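Local coordinates for actin-related protein 8 (Homo sapiens, PDB 4FO0), which binds ATP as a non-polymerising, weakly ATP-hydrolysing member of the actin family and is a proposed core component of the INO80 chromatin-remodelling complex, at residues L276-S281 with A365-V370; E73-G78 with F287-Q292; K80-A85 with A357-F362; G479-I484 with Q521-N526. All coordinates share one frame; numbering follows the deposited sequence.

Contact 1 (L276-S281 with A365-V370); sequences LAYGGS and ATFGIV. With ATP (adenosine-5'-triphosphate), chain C.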
# COMPACT_ATOMS: atom_id res chain seq x y z
N LEU A 276 8.16 5.63 -5.99
CA LEU A 276 8.90 4.43 -6.33
C LEU A 276 7.91 3.32 -6.57
O LEU A 276 6.95 3.17 -5.81
CB LEU A 276 9.83 4.05 -5.18
CG LEU A 276 10.52 5.26 -4.55
CD1 LEU A 276 11.20 4.89 -3.23
CD2 LEU A 276 11.51 5.87 -5.53
N ALA A 277 8.15 2.55 -7.63
CA ALA A 277 7.26 1.47 -8.04
C ALA A 277 7.52 0.14 -7.33
O ALA A 277 7.68 -0.89 -7.98
CB ALA A 277 7.33 1.28 -9.55
N TYR A 278 7.55 0.16 -6.01
CA TYR A 278 7.60 -1.09 -5.27
C TYR A 278 7.06 -0.85 -3.88
O TYR A 278 7.00 0.30 -3.44
CB TYR A 278 9.01 -1.64 -5.21
CG TYR A 278 9.98 -0.73 -4.48
CD1 TYR A 278 10.81 0.15 -5.18
CD2 TYR A 278 10.05 -0.75 -3.10
CE1 TYR A 278 11.69 0.97 -4.52
CE2 TYR A 278 10.93 0.07 -2.42
CZ TYR A 278 11.74 0.93 -3.13
OH TYR A 278 12.61 1.75 -2.44
N GLY A 279 6.64 -1.92 -3.21
CA GLY A 279 6.07 -1.85 -1.87
C GLY A 279 5.96 -3.22 -1.22
O GLY A 279 6.71 -4.14 -1.56
N GLY A 280 5.02 -3.36 -0.29
CA GLY A 280 4.88 -4.60 0.45
C GLY A 280 4.83 -5.87 -0.38
O GLY A 280 5.32 -6.92 0.03
N SER A 281 4.22 -5.79 -1.55
CA SER A 281 3.96 -6.98 -2.34
C SER A 281 5.28 -7.53 -2.87
O SER A 281 5.50 -8.74 -2.85
CB SER A 281 2.98 -6.70 -3.50
OG SER A 281 3.55 -5.79 -4.44
N ALA A 365 17.19 -3.51 -6.05
CA ALA A 365 17.68 -4.28 -7.19
C ALA A 365 17.42 -5.75 -6.90
O ALA A 365 17.35 -6.58 -7.81
CB ALA A 365 19.15 -4.03 -7.40
N THR A 366 17.29 -6.07 -5.62
CA THR A 366 17.08 -7.44 -5.16
C THR A 366 15.81 -8.03 -5.76
O THR A 366 15.69 -9.24 -5.93
CB THR A 366 16.97 -7.48 -3.61
OG1 THR A 366 18.13 -6.87 -3.04
CG2 THR A 366 16.86 -8.88 -3.10
N PHE A 367 14.86 -7.15 -6.09
CA PHE A 367 13.59 -7.57 -6.68
C PHE A 367 13.75 -8.16 -8.07
O PHE A 367 12.87 -8.87 -8.54
CB PHE A 367 12.59 -6.41 -6.69
CG PHE A 367 12.16 -6.01 -5.32
CD1 PHE A 367 11.99 -6.97 -4.33
CD2 PHE A 367 11.97 -4.69 -5.00
CE1 PHE A 367 11.61 -6.61 -3.05
CE2 PHE A 367 11.59 -4.32 -3.71
CZ PHE A 367 11.41 -5.28 -2.74
N GLY A 368 14.88 -7.86 -8.70
CA GLY A 368 15.20 -8.37 -10.03
C GLY A 368 14.29 -7.85 -11.12
O GLY A 368 14.06 -8.54 -12.11
N ILE A 369 13.76 -6.64 -10.95
CA ILE A 369 12.89 -6.05 -11.95
C ILE A 369 13.73 -5.34 -13.01
O ILE A 369 14.55 -4.48 -12.69
CB ILE A 369 11.88 -5.06 -11.33
CG1 ILE A 369 11.01 -5.77 -10.29
CG2 ILE A 369 10.99 -4.46 -12.40
CD1 ILE A 369 10.41 -4.83 -9.24
N VAL A 370 13.54 -5.72 -14.26
CA VAL A 370 14.38 -5.22 -15.33
C VAL A 370 13.55 -4.59 -16.44
O VAL A 370 12.55 -5.17 -16.90
CB VAL A 370 15.25 -6.34 -15.93
CG1 VAL A 370 16.09 -5.82 -17.07
CG2 VAL A 370 16.15 -6.94 -14.85
PG ATP C . -0.56 1.35 -2.42
O1G ATP C . -0.41 2.43 -1.39
O2G ATP C . -1.54 1.63 -3.53
O3G ATP C . 0.74 0.75 -2.92
PB ATP C . -2.30 0.18 -0.41
O1B ATP C . -3.29 -0.90 -0.74
O2B ATP C . -2.71 1.59 0.00
O3B ATP C . -1.24 0.14 -1.61
PA ATP C . -1.53 -0.40 2.28
O1A ATP C . -2.86 -1.07 2.54
O2A ATP C . -1.18 0.93 2.88
O3A ATP C . -1.30 -0.41 0.70
O5' ATP C . -0.40 -1.44 2.71
C5' ATP C . -0.52 -2.77 2.22
C4' ATP C . 0.77 -3.50 2.51
O4' ATP C . 0.99 -3.45 3.91
C3' ATP C . 0.73 -4.96 2.12
O3' ATP C . 1.89 -5.30 1.36
C2' ATP C . 0.75 -5.69 3.44
O2' ATP C . 1.41 -6.95 3.38
C1' ATP C . 1.52 -4.71 4.29
N9 ATP C . 1.36 -5.02 5.72
C8 ATP C . 0.23 -4.95 6.43
N7 ATP C . 0.44 -5.31 7.71
C5 ATP C . 1.74 -5.62 7.83
C6 ATP C . 2.62 -6.08 8.92
N6 ATP C . 2.11 -6.28 10.16
N1 ATP C . 3.93 -6.29 8.62
C2 ATP C . 4.43 -6.10 7.39
N3 ATP C . 3.68 -5.68 6.35
C4 ATP C . 2.35 -5.43 6.51

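Contact 2 (E73-G78 with F287-Q292); sequences EQRQNG and FYWLMQ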
# COMPACT_ATOMS: atom_id res chain seq x y z
N GLU A 73 20.65 -12.35 -12.28
CA GLU A 73 21.89 -11.74 -11.83
C GLU A 73 21.65 -10.51 -10.96
O GLU A 73 22.27 -10.37 -9.90
CB GLU A 73 22.77 -11.36 -13.01
CG GLU A 73 23.96 -10.50 -12.61
CD GLU A 73 25.17 -10.72 -13.50
OE1 GLU A 73 24.98 -11.07 -14.69
OE2 GLU A 73 26.31 -10.55 -13.00
N GLN A 74 20.77 -9.62 -11.40
CA GLN A 74 20.44 -8.41 -10.66
C GLN A 74 19.95 -8.75 -9.26
O GLN A 74 20.36 -8.14 -8.27
CB GLN A 74 19.37 -7.60 -11.41
CG GLN A 74 19.04 -6.25 -10.78
CD GLN A 74 18.14 -5.41 -11.67
OE1 GLN A 74 16.98 -5.18 -11.37
NE2 GLN A 74 18.68 -4.95 -12.79
N ARG A 75 19.09 -9.74 -9.19
CA ARG A 75 18.57 -10.25 -7.93
C ARG A 75 19.74 -10.69 -7.02
O ARG A 75 19.86 -10.22 -5.88
CB ARG A 75 17.61 -11.39 -8.24
CG ARG A 75 16.75 -11.90 -7.12
CD ARG A 75 15.74 -12.91 -7.67
NE ARG A 75 14.74 -12.24 -8.50
CZ ARG A 75 14.51 -12.50 -9.78
NH1 ARG A 75 15.20 -13.47 -10.40
NH2 ARG A 75 13.57 -11.80 -10.44
N GLN A 76 20.59 -11.57 -7.53
CA GLN A 76 21.83 -11.98 -6.86
C GLN A 76 22.66 -10.82 -6.27
O GLN A 76 23.06 -10.84 -5.10
CB GLN A 76 22.72 -12.73 -7.85
CG GLN A 76 22.22 -14.08 -8.25
CD GLN A 76 22.00 -14.95 -7.04
OE1 GLN A 76 21.50 -14.48 -6.01
NE2 GLN A 76 22.38 -16.22 -7.14
N ASN A 77 22.95 -9.84 -7.11
CA ASN A 77 23.84 -8.76 -6.71
C ASN A 77 23.21 -7.89 -5.65
O ASN A 77 23.90 -7.40 -4.75
CB ASN A 77 24.30 -7.95 -7.92
CG ASN A 77 25.06 -8.80 -8.95
OD1 ASN A 77 25.83 -9.72 -8.60
ND2 ASN A 77 24.83 -8.50 -10.22
N GLY A 78 21.89 -7.71 -5.74
CA GLY A 78 21.14 -6.99 -4.73
C GLY A 78 21.19 -7.70 -3.38
O GLY A 78 21.37 -7.07 -2.33
N PHE A 287 10.42 -12.59 -0.20
CA PHE A 287 10.37 -13.52 0.91
C PHE A 287 9.99 -14.94 0.47
O PHE A 287 10.56 -15.92 0.93
CB PHE A 287 9.39 -13.03 1.97
CG PHE A 287 9.48 -13.78 3.26
CD1 PHE A 287 10.72 -14.01 3.87
CD2 PHE A 287 8.34 -14.27 3.89
CE1 PHE A 287 10.82 -14.71 5.06
CE2 PHE A 287 8.43 -14.96 5.09
CZ PHE A 287 9.67 -15.18 5.68
N TYR A 288 9.03 -15.04 -0.42
CA TYR A 288 8.69 -16.32 -0.99
C TYR A 288 9.89 -16.98 -1.66
O TYR A 288 10.20 -18.14 -1.43
CB TYR A 288 7.54 -16.18 -1.99
CG TYR A 288 7.21 -17.47 -2.71
CD1 TYR A 288 6.92 -18.63 -2.00
CD2 TYR A 288 7.20 -17.53 -4.10
CE1 TYR A 288 6.62 -19.82 -2.66
CE2 TYR A 288 6.90 -18.70 -4.76
CZ TYR A 288 6.61 -19.85 -4.04
OH TYR A 288 6.31 -21.00 -4.72
N TRP A 289 10.57 -16.22 -2.51
CA TRP A 289 11.72 -16.74 -3.26
C TRP A 289 12.83 -17.18 -2.32
O TRP A 289 13.45 -18.24 -2.51
CB TRP A 289 12.23 -15.68 -4.23
CG TRP A 289 13.63 -15.89 -4.78
CD1 TRP A 289 14.05 -16.85 -5.66
CD2 TRP A 289 14.79 -15.09 -4.50
NE1 TRP A 289 15.39 -16.71 -5.93
CE2 TRP A 289 15.86 -15.63 -5.23
CE3 TRP A 289 15.02 -13.97 -3.69
CZ2 TRP A 289 17.15 -15.09 -5.17
CZ3 TRP A 289 16.29 -13.43 -3.64
CH2 TRP A 289 17.35 -13.99 -4.38
N LEU A 290 13.07 -16.40 -1.28
CA LEU A 290 14.07 -16.77 -0.29
C LEU A 290 13.65 -18.06 0.41
O LEU A 290 14.46 -18.99 0.55
CB LEU A 290 14.30 -15.65 0.72
CG LEU A 290 14.84 -14.35 0.11
CD1 LEU A 290 14.78 -13.17 1.09
CD2 LEU A 290 16.23 -14.58 -0.39
N MET A 291 12.39 -18.13 0.85
CA MET A 291 11.88 -19.33 1.53
C MET A 291 11.95 -20.59 0.66
O MET A 291 12.20 -21.67 1.16
CB MET A 291 10.46 -19.13 2.00
CG MET A 291 10.33 -18.16 3.16
SD MET A 291 8.65 -18.11 3.85
CE MET A 291 7.62 -17.66 2.46
N GLN A 292 11.71 -20.46 -0.63
CA GLN A 292 11.86 -21.63 -1.48
C GLN A 292 13.26 -22.20 -1.35
O GLN A 292 13.43 -23.41 -1.17
CB GLN A 292 11.58 -21.28 -2.92
CG GLN A 292 10.13 -21.26 -3.27
CD GLN A 292 9.93 -20.90 -4.73
OE1 GLN A 292 10.18 -19.76 -5.14
NE2 GLN A 292 9.50 -21.87 -5.52

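Contact 3 (K80-A85 with A357-F362); sequences KMVDQA and APMALF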
# COMPACT_ATOMS: atom_id res chain seq x y z
N LYS A 80 23.44 -9.59 -2.35
CA LYS A 80 24.78 -9.38 -1.81
C LYS A 80 24.94 -8.01 -1.16
O LYS A 80 25.67 -7.86 -0.19
CB LYS A 80 25.84 -9.59 -2.89
CG LYS A 80 26.06 -11.04 -3.25
CD LYS A 80 26.89 -11.11 -4.48
CE LYS A 80 26.92 -12.49 -5.07
NZ LYS A 80 27.15 -12.34 -6.55
N MET A 81 24.26 -7.00 -1.69
CA MET A 81 24.27 -5.70 -1.02
C MET A 81 23.51 -5.75 0.31
O MET A 81 23.98 -5.20 1.31
CB MET A 81 23.73 -4.61 -1.94
CG MET A 81 24.51 -4.49 -3.25
SD MET A 81 26.29 -4.20 -2.99
CE MET A 81 26.27 -2.80 -1.86
N VAL A 82 22.36 -6.42 0.31
CA VAL A 82 21.60 -6.66 1.55
C VAL A 82 22.48 -7.35 2.57
O VAL A 82 22.61 -6.91 3.72
CB VAL A 82 20.33 -7.54 1.31
CG1 VAL A 82 19.54 -7.68 2.58
CG2 VAL A 82 19.45 -6.94 0.21
N ASP A 83 23.10 -8.44 2.15
CA ASP A 83 23.96 -9.20 3.03
C ASP A 83 25.10 -8.37 3.58
O ASP A 83 25.47 -8.50 4.75
CB ASP A 83 24.49 -10.45 2.31
CG ASP A 83 23.52 -11.64 2.43
OD1 ASP A 83 22.52 -11.53 3.18
OD2 ASP A 83 23.76 -12.69 1.79
N GLN A 84 25.66 -7.50 2.74
CA GLN A 84 26.78 -6.67 3.13
C GLN A 84 26.37 -5.67 4.20
O GLN A 84 27.10 -5.42 5.16
CB GLN A 84 27.35 -5.94 1.92
CG GLN A 84 28.44 -4.95 2.29
CD GLN A 84 28.85 -4.07 1.13
OE1 GLN A 84 28.85 -4.49 -0.03
NE2 GLN A 84 29.19 -2.83 1.44
N ALA A 85 25.17 -5.11 4.02
CA ALA A 85 24.59 -4.19 4.97
C ALA A 85 24.25 -4.87 6.28
O ALA A 85 24.28 -4.25 7.34
CB ALA A 85 23.34 -3.55 4.37
N ALA A 357 14.53 -10.14 3.32
CA ALA A 357 13.42 -9.74 2.46
C ALA A 357 12.95 -8.29 2.68
O ALA A 357 12.81 -7.53 1.73
CB ALA A 357 12.28 -10.71 2.62
N PRO A 358 12.68 -7.91 3.94
CA PRO A 358 12.25 -6.54 4.24
C PRO A 358 13.31 -5.53 3.85
O PRO A 358 12.99 -4.41 3.46
CB PRO A 358 12.09 -6.54 5.77
CG PRO A 358 11.95 -7.96 6.14
CD PRO A 358 12.67 -8.79 5.12
N MET A 359 14.58 -5.92 3.97
CA MET A 359 15.68 -5.03 3.61
C MET A 359 15.85 -4.84 2.12
O MET A 359 16.64 -4.01 1.70
CB MET A 359 16.99 -5.52 4.21
CG MET A 359 17.08 -5.33 5.69
SD MET A 359 18.73 -5.69 6.27
CE MET A 359 19.70 -4.83 5.03
N ALA A 360 15.14 -5.61 1.30
CA ALA A 360 15.19 -5.35 -0.13
C ALA A 360 14.53 -4.01 -0.44
O ALA A 360 14.75 -3.44 -1.51
CB ALA A 360 14.55 -6.45 -0.91
N LEU A 361 13.73 -3.49 0.50
CA LEU A 361 13.18 -2.14 0.37
C LEU A 361 14.29 -1.09 0.31
O LEU A 361 14.11 -0.02 -0.24
CB LEU A 361 12.22 -1.81 1.51
CG LEU A 361 10.90 -2.57 1.45
CD1 LEU A 361 10.12 -2.36 2.73
CD2 LEU A 361 10.08 -2.13 0.23
N PHE A 362 15.45 -1.43 0.86
CA PHE A 362 16.59 -0.52 0.84
C PHE A 362 17.59 -0.87 -0.26
O PHE A 362 18.43 -0.05 -0.64
CB PHE A 362 17.24 -0.49 2.21
CG PHE A 362 16.29 -0.10 3.30
CD1 PHE A 362 16.25 1.22 3.78
CD2 PHE A 362 15.39 -1.03 3.83
CE1 PHE A 362 15.35 1.58 4.78
CE2 PHE A 362 14.49 -0.68 4.83
CZ PHE A 362 14.46 0.63 5.31

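Contact 4 (G479-I484 with Q521-N526); sequences GLDKAI and QHRILN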
# COMPACT_ATOMS: atom_id res chain seq x y z
N GLY A 479 16.64 2.88 -3.35
CA GLY A 479 16.31 2.41 -2.03
C GLY A 479 15.56 3.44 -1.20
O GLY A 479 15.69 4.65 -1.40
N LEU A 480 14.78 2.96 -0.26
CA LEU A 480 13.91 3.83 0.51
C LEU A 480 14.67 4.98 1.21
O LEU A 480 14.27 6.13 1.13
CB LEU A 480 13.10 2.98 1.48
CG LEU A 480 12.10 3.69 2.37
CD1 LEU A 480 11.19 4.54 1.53
CD2 LEU A 480 11.30 2.66 3.14
N ASP A 481 15.78 4.66 1.87
CA ASP A 481 16.58 5.66 2.57
C ASP A 481 17.24 6.71 1.66
O ASP A 481 17.23 7.90 1.96
CB ASP A 481 17.63 4.99 3.47
CG ASP A 481 18.52 3.99 2.72
OD1 ASP A 481 18.20 3.61 1.57
OD2 ASP A 481 19.55 3.58 3.29
N LYS A 482 17.81 6.26 0.54
CA LYS A 482 18.34 7.16 -0.47
C LYS A 482 17.27 8.12 -1.00
O LYS A 482 17.54 9.30 -1.22
CB LYS A 482 18.93 6.35 -1.63
CG LYS A 482 20.09 5.49 -1.24
CD LYS A 482 20.67 4.71 -2.42
CE LYS A 482 21.71 3.68 -1.96
NZ LYS A 482 21.11 2.64 -1.04
N ALA A 483 16.07 7.60 -1.22
CA ALA A 483 14.95 8.40 -1.69
C ALA A 483 14.57 9.46 -0.67
O ALA A 483 14.34 10.62 -1.01
CB ALA A 483 13.77 7.53 -1.97
N ILE A 484 14.48 9.06 0.59
CA ILE A 484 14.17 10.02 1.64
C ILE A 484 15.19 11.15 1.63
O ILE A 484 14.82 12.31 1.64
CB ILE A 484 14.15 9.37 3.01
CG1 ILE A 484 12.92 8.45 3.11
CG2 ILE A 484 14.16 10.44 4.13
CD1 ILE A 484 12.95 7.55 4.30
N GLN A 521 15.84 4.83 11.24
CA GLN A 521 16.43 5.99 11.89
C GLN A 521 17.94 5.84 11.91
O GLN A 521 18.68 6.81 11.72
CB GLN A 521 15.89 6.12 13.30
CG GLN A 521 16.96 6.39 14.32
CD GLN A 521 16.79 7.73 14.94
OE1 GLN A 521 15.87 7.94 15.75
NE2 GLN A 521 17.65 8.67 14.56
N HIS A 522 18.40 4.62 12.14
CA HIS A 522 19.82 4.32 12.14
C HIS A 522 20.47 4.61 10.79
O HIS A 522 21.53 5.21 10.74
CB HIS A 522 20.05 2.87 12.56
CG HIS A 522 21.45 2.39 12.36
ND1 HIS A 522 22.31 2.15 13.41
CD2 HIS A 522 22.13 2.08 11.23
CE1 HIS A 522 23.47 1.71 12.94
NE2 HIS A 522 23.38 1.65 11.62
N ARG A 523 19.83 4.18 9.70
CA ARG A 523 20.41 4.37 8.37
C ARG A 523 20.43 5.84 8.06
O ARG A 523 21.40 6.34 7.48
CB ARG A 523 19.59 3.70 7.28
CG ARG A 523 19.19 2.29 7.56
CD ARG A 523 20.05 1.32 6.80
NE ARG A 523 20.04 1.54 5.35
CZ ARG A 523 20.78 0.80 4.52
NH1 ARG A 523 21.54 -0.17 5.03
NH2 ARG A 523 20.77 1.02 3.21
N ILE A 524 19.35 6.54 8.41
CA ILE A 524 19.28 7.96 8.09
C ILE A 524 20.44 8.72 8.73
O ILE A 524 21.12 9.48 8.05
CB ILE A 524 17.92 8.58 8.44
CG1 ILE A 524 16.83 7.95 7.56
CG2 ILE A 524 17.94 10.08 8.22
CD1 ILE A 524 17.18 7.93 6.07
N LEU A 525 20.69 8.49 10.02
CA LEU A 525 21.83 9.11 10.70
C LEU A 525 23.12 8.92 9.93
O LEU A 525 23.80 9.89 9.57
CB LEU A 525 22.02 8.52 12.08
CG LEU A 525 21.10 9.06 13.15
CD1 LEU A 525 21.72 8.84 14.52
CD2 LEU A 525 20.86 10.52 12.89
N ASN A 526 23.46 7.66 9.67
CA ASN A 526 24.73 7.34 9.01
C ASN A 526 24.82 7.86 7.59
O ASN A 526 25.89 8.28 7.15
CB ASN A 526 24.98 5.84 9.03
CG ASN A 526 24.96 5.26 10.44
OD1 ASN A 526 25.25 5.96 11.42
ND2 ASN A 526 24.60 3.98 10.54

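Contact 1 (L276-S281 with A365-V370)
Tyr278 and Phe367 bring two aromatic rings together without stacking them. Their planes stand 53° apart and their centroids are 5.8 Å from each other, while the two side chains cross at roughly a right angle. The touch is made by one corner of the phenylalanine: CE2 of Phe367 lies 3.9 Å from CD2 of Tyr278 and also approaches CB and CG, so it meets the root of the tyrosine ring and not its hydroxyl end. Relative to the Phe367 ring, CD2 of the tyrosine lies at the edge, near the plane; relative to the Tyr278 ring the approach is oblique. With CG between the backbone N and the carbonyl carbon (chi1 63°), the tyrosine ring is set beside Phe367 while OH remains available to the carbonyl oxygen of Leu478, with which it is hydrogen-bonded.

Just beyond Tyr278 the chain turns to the nucleotide. Gly279 is the N-cap of helix 280-293, and CA of Gly280 is 3.2 Å from O3' of ATP, where a side chain would run into the ribose. Phe367 also packs against Asp282 and Cys286 of that helix, so the ring lies against the helix whose first turn borders the ribose in this actin fold. The chemistry divides accordingly: dispersion between carbon atoms joins the two segments, whereas the hydroxyl of the tyrosine is hydrogen-bonded to a third part of the chain.

Contact 2 (E73-G78 with F287-Q292)
Arg75 reaches over the indole of Trp289 and holds its polar end above the ring, where NH2 is hydrogen-bonded to the backbone oxygen of Leu66. The segments themselves share no hydrogen bond; carbon does the touching. CG of Arg75 lies 3.5 Å from CH2 of Trp289, and CD stands over the same face, 3.6 Å from the centroid of the six-membered ring and 13° off its normal, a CH-pi contact. The guanidinium contributes less. Its plane is turned 63° from the indole, and CZ is 5.8 Å from the centroid of the five-membered ring, long enough to give at most a weak cation-pi attraction. The arginine runs extended through CG and CD, which lays the methylene groups on the ring, and the bend at chi3 (-69°) then lifts the guanidinium away above the five-membered ring. Gln76 adds a minor touch, OE1 coming near the indole edge. Since Trp289 was modelled in two conformers, this overlap describes one of them. With only an alanine methyl in place of Arg75, the indole face is likely to lose its methylene cover, and the oxygen of Leu66 its guanidinium donor. At the partly exposed side of the fold, the contact links helix 71-88 to helix 280-293, several of whose other side chains pack into the fold: Leu290 and Phe287 onto helix 353-359, Phe287 and Tyr288 onto helix 306-319, and Met291 onto strand 343-350.

Contact 3 (K80-A85 with A357-F362)
Val82 and Met359 bring their backbones within 6.5 Å, CA to CA, where a regular helix meets a weakly bonded one, kinked where the N of Pro358 lacks a bond to the preceding turn; beyond the kink the bonds run three residues back, as from Ala360 N to Ala357 O at 3.0 Å. The side chains that meet here touch through carbon. CG1 of Val82 rests against CB of Met359 at 3.7 Å; it is the valine branch set anti to the backbone N (chi1 -176°). The methionine then folds back at its end (chi3 45°), bringing CE to 3.8 Å from the same CG1 and to 3.9 Å from CB of Ala85. Val82 and Ala85, three positions apart, thus offer one face of helix 71-88 to a single long side chain. Within the actin fold this ties an early helix to the chain leaving helix 353-359, some 270 residues later. Met359 also packs on Phe519 of helix 516-527, and Ala85 on Arg523 of that helix. On the polar flank, Asp83 OD1 receives a hydrogen bond from Gln356 NE2, a second link between helices 71-88 and 353-359.

Contact 4 (G479-I484 with Q521-N526)
Arg523 grips a single carboxylate oxygen of Asp481 with two nitrogens: NH2 lies 2.8 Å from OD2 and NE 2.9 Å from the same OD2. This is a side-on salt bridge, with the oxygen at the guanidinium edge. Neither bond is straight, with N-H...O angles near 140°. The two donors come from one face of the carboxylate plane, NH2 on the syn side and NE more steeply from above, and the two flat groups are 33° apart. Bends at chi2 and chi3 of Arg523 turn NE and NH2 together toward the acid. The other oxygen, OD1, takes a weak bond from the backbone N of Lys482, in the first turn of helix 480-489, and NH2 of Arg523 has a further partner in the hydroxyl of Tyr363.

Beside the bridge the packing becomes apolar. CD1 of Ile524 approaches CB of Asp481 at 4.0 Å and CG2 of Ile484 at 4.4 Å. The axes of the short segments 480-484 and 521-526 pass 10.1 Å apart, crossing at -53°, and Ile484 continues onto strands 247-253 and 258-264. An asparagine in place of Asp481 would probably leave the buried arginine without its countercharge and weaken the paired grip. The buried pair probably compensates its own charges, the acid would also offset the like charge of Lys482 NZ, 4.6 Å from NH2 of Arg523, and the start of helix 480-489 is likely to help stabilise the carboxylate.

How the contacts relate
Contacts 1, 3 and 4 are buried, whereas contact 2 lies among partly exposed residues, and their chemistry follows no simple rule of oily core and polar rim. The salt bridge belongs to buried contact 4; contacts 1 and 3 are apolar, and contact 2 uses the carbon part of a charged residue. Helix 71-88 serves contacts 2 and 3, and helix 280-293 serves contacts 1 and 2. Contact 1 alone borders the nucleotide. Contacts 2 and 4 do not touch, their nearest atoms being about 10 Å apart, but contact 3 adjoins both: Ala357 packs on Phe287, and Leu361 O probably accepts a hydrogen bond from Leu480 N.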